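Local coordinates for glucoamylase (Thermoanaerobacterium thermosaccharolyticum, PDB 1LF6), which hydrolyses terminal alpha-1,4-linked glucose units from the non-reducing ends of starch-like chains, releasing beta-D-glucose, at residues 41-46 and 309-314. Sequence-based numbering, arbitrary orientation.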
loop_
_atom_site.group_PDB
_atom_site.type_symbol
_atom_site.label_atom_id
_atom_site.label_comp_id
_atom_site.label_asym_id
_atom_site.label_seq_id
_atom_site.Cartn_x
_atom_site.Cartn_y
_atom_site.Cartn_z
ATOM N N GLY A 41 -7.017 -7.563 2.075
ATOM C CA GLY A 41 -8.466 -7.568 2.060
ATOM C C GLY A 41 -9.150 -6.972 3.270
ATOM O O GLY A 41 -8.529 -6.682 4.287
ATOM N N THR A 42 -10.456 -6.799 3.137
ATOM C CA THR A 42 -11.290 -6.249 4.189
ATOM C C THR A 42 -12.713 -6.332 3.655
ATOM O O THR A 42 -12.917 -6.417 2.441
ATOM C CB THR A 42 -10.927 -4.773 4.479
ATOM O OG1 THR A 42 -11.621 -4.325 5.649
ATOM C CG2 THR A 42 -11.300 -3.887 3.300
ATOM N N ALA A 43 -13.695 -6.333 4.547
ATOM C CA ALA A 43 -15.079 -6.396 4.105
ATOM C C ALA A 43 -15.377 -5.080 3.406
ATOM O O ALA A 43 -14.858 -4.031 3.794
ATOM C CB ALA A 43 -16.014 -6.584 5.300
ATOM N N ASN A 44 -16.204 -5.139 2.370
ATOM C CA ASN A 44 -16.565 -3.944 1.619
ATOM C C ASN A 44 -17.710 -3.177 2.293
ATOM O O ASN A 44 -18.779 -2.971 1.716
ATOM C CB ASN A 44 -16.919 -4.331 0.173
ATOM C CG ASN A 44 -17.445 -3.163 -0.644
ATOM O OD1 ASN A 44 -17.007 -2.026 -0.491
ATOM N ND2 ASN A 44 -18.386 -3.449 -1.532
ATOM N N ASN A 45 -17.474 -2.782 3.540
ATOM C CA ASN A 45 -18.434 -2.005 4.318
ATOM C C ASN A 45 -17.679 -1.319 5.450
ATOM O O ASN A 45 -16.527 -1.660 5.720
ATOM C CB ASN A 45 -19.573 -2.886 4.877
ATOM C CG ASN A 45 -19.094 -3.936 5.873
ATOM O OD1 ASN A 45 -19.134 -5.131 5.594
ATOM N ND2 ASN A 45 -18.661 -3.494 7.046
ATOM N N TYR A 46 -18.319 -0.361 6.108
ATOM C CA TYR A 46 -17.671 0.375 7.188
ATOM C C TYR A 46 -17.843 -0.226 8.578
ATOM O O TYR A 46 -17.182 0.194 9.529
ATOM C CB TYR A 46 -18.152 1.831 7.183
ATOM C CG TYR A 46 -17.748 2.581 5.930
ATOM C CD1 TYR A 46 -18.668 2.836 4.911
ATOM C CD2 TYR A 46 -16.430 2.996 5.745
ATOM C CE1 TYR A 46 -18.279 3.488 3.736
ATOM C CE2 TYR A 46 -16.032 3.643 4.580
ATOM C CZ TYR A 46 -16.954 3.888 3.582
ATOM O OH TYR A 46 -16.549 4.532 2.435
ATOM N N GLU A 309 -9.080 2.550 2.201
ATOM C CA GLU A 309 -9.663 3.696 2.886
ATOM C C GLU A 309 -9.877 3.358 4.358
ATOM O O GLU A 309 -10.230 2.229 4.687
ATOM C CB GLU A 309 -11.017 4.057 2.257
ATOM C CG GLU A 309 -11.797 5.144 2.992
ATOM C CD GLU A 309 -13.186 5.383 2.409
ATOM O OE1 GLU A 309 -13.895 4.392 2.137
ATOM O OE2 GLU A 309 -13.570 6.557 2.238
ATOM N N ASP A 310 -9.650 4.319 5.250
ATOM C CA ASP A 310 -9.907 4.051 6.654
ATOM C C ASP A 310 -11.426 4.018 6.748
ATOM O O ASP A 310 -12.114 4.670 5.959
ATOM C CB ASP A 310 -9.354 5.152 7.561
ATOM C CG ASP A 310 -9.569 4.840 9.047
ATOM O OD1 ASP A 310 -9.150 3.749 9.492
ATOM O OD2 ASP A 310 -10.157 5.680 9.757
ATOM N N LYS A 311 -11.957 3.254 7.695
ATOM C CA LYS A 311 -13.403 3.155 7.820
ATOM C C LYS A 311 -14.008 4.122 8.833
ATOM O O LYS A 311 -15.227 4.177 8.994
ATOM C CB LYS A 311 -13.786 1.708 8.130
ATOM C CG LYS A 311 -13.405 0.773 6.989
ATOM C CD LYS A 311 -13.747 -0.682 7.255
ATOM C CE LYS A 311 -13.410 -1.531 6.029
ATOM N NZ LYS A 311 -13.812 -2.955 6.148
ATOM N N THR A 312 -13.155 4.896 9.497
ATOM C CA THR A 312 -13.616 5.875 10.472
ATOM C C THR A 312 -13.411 7.266 9.871
ATOM O O THR A 312 -14.319 8.094 9.867
ATOM C CB THR A 312 -12.840 5.746 11.793
ATOM O OG1 THR A 312 -12.927 4.396 12.260
ATOM C CG2 THR A 312 -13.428 6.676 12.855
ATOM N N ASN A 313 -12.207 7.516 9.363
ATOM C CA ASN A 313 -11.903 8.790 8.717
ATOM C C ASN A 313 -12.052 8.531 7.225
ATOM O O ASN A 313 -11.074 8.231 6.534
ATOM C CB ASN A 313 -10.471 9.234 9.032
ATOM C CG ASN A 313 -10.369 9.991 10.344
ATOM O OD1 ASN A 313 -10.737 11.163 10.429
ATOM N ND2 ASN A 313 -9.875 9.321 11.375
ATOM N N LYS A 314 -13.287 8.621 6.737
ATOM C CA LYS A 314 -13.568 8.367 5.329
ATOM C C LYS A 314 -12.845 9.338 4.406
ATOM O O LYS A 314 -12.720 10.523 4.702
ATOM C CB LYS A 314 -15.079 8.421 5.079
ATOM C CG LYS A 314 -15.869 7.364 5.846
ATOM C CD LYS A 314 -17.350 7.441 5.528
ATOM C CE LYS A 314 -18.136 6.402 6.312
ATOM N NZ LYS A 314 -19.599 6.518 6.064
#
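Lys311 NZ is gripped by several oxygens of residues 42-45, a clear example of a buried ammonium group satisfied by neutral acceptors. It donates to Thr42 OG1 at 2.6 Å and to Ala43 O at 2.8 Å, the latter from 17° out of the carbonyl plane, while a weak bond goes to Asn45 O; Ser48 O, just beyond, is a further acceptor. Thr42 and Lys311 meet tip to tip: the lysine chain is extended beyond CG, and the threonine hydroxyl lies anti to its own backbone N (chi1 -171°) and is also hydrogen-bonded to Val50 O. The turn thus wraps its carbonyls around the charge, and the aliphatic stem of Lys311 runs along the edge of the Tyr46 ring, with CB 3.8 Å from Tyr46 CD2.

Tyr46 carries the other half of the contact. Its hydroxyl donates to Glu309 OE1 over 2.7 Å, reaching the syn side of a carboxylate whose plane is turned 61° from the ring. Glu309 OE2 is meanwhile engaged by Arg363 in a salt bridge, so the carboxylate is held from both oxygens. Over one face of the same ring stands Lys314: its CE sits 3.6 Å from the Tyr46 ring centroid, almost exactly on the normal, and NZ adds a cation-pi contact at 4.2 Å from that centroid. A leucine in place of Tyr46 would probably leave Glu309 OE1 without its hydroxyl donor and deprive Lys314 of the aromatic face it lies on.

Behind the contact, Asp310 OD2 accepts from Asn313 N at 2.8 Å in an Asx motif that shapes the 309-314 loop. Away from the probable catalytic glutamates, the whole forms part of the interface between the N-terminal beta-sandwich domain and the (alpha/alpha) barrel of this family 15 glucoamylase.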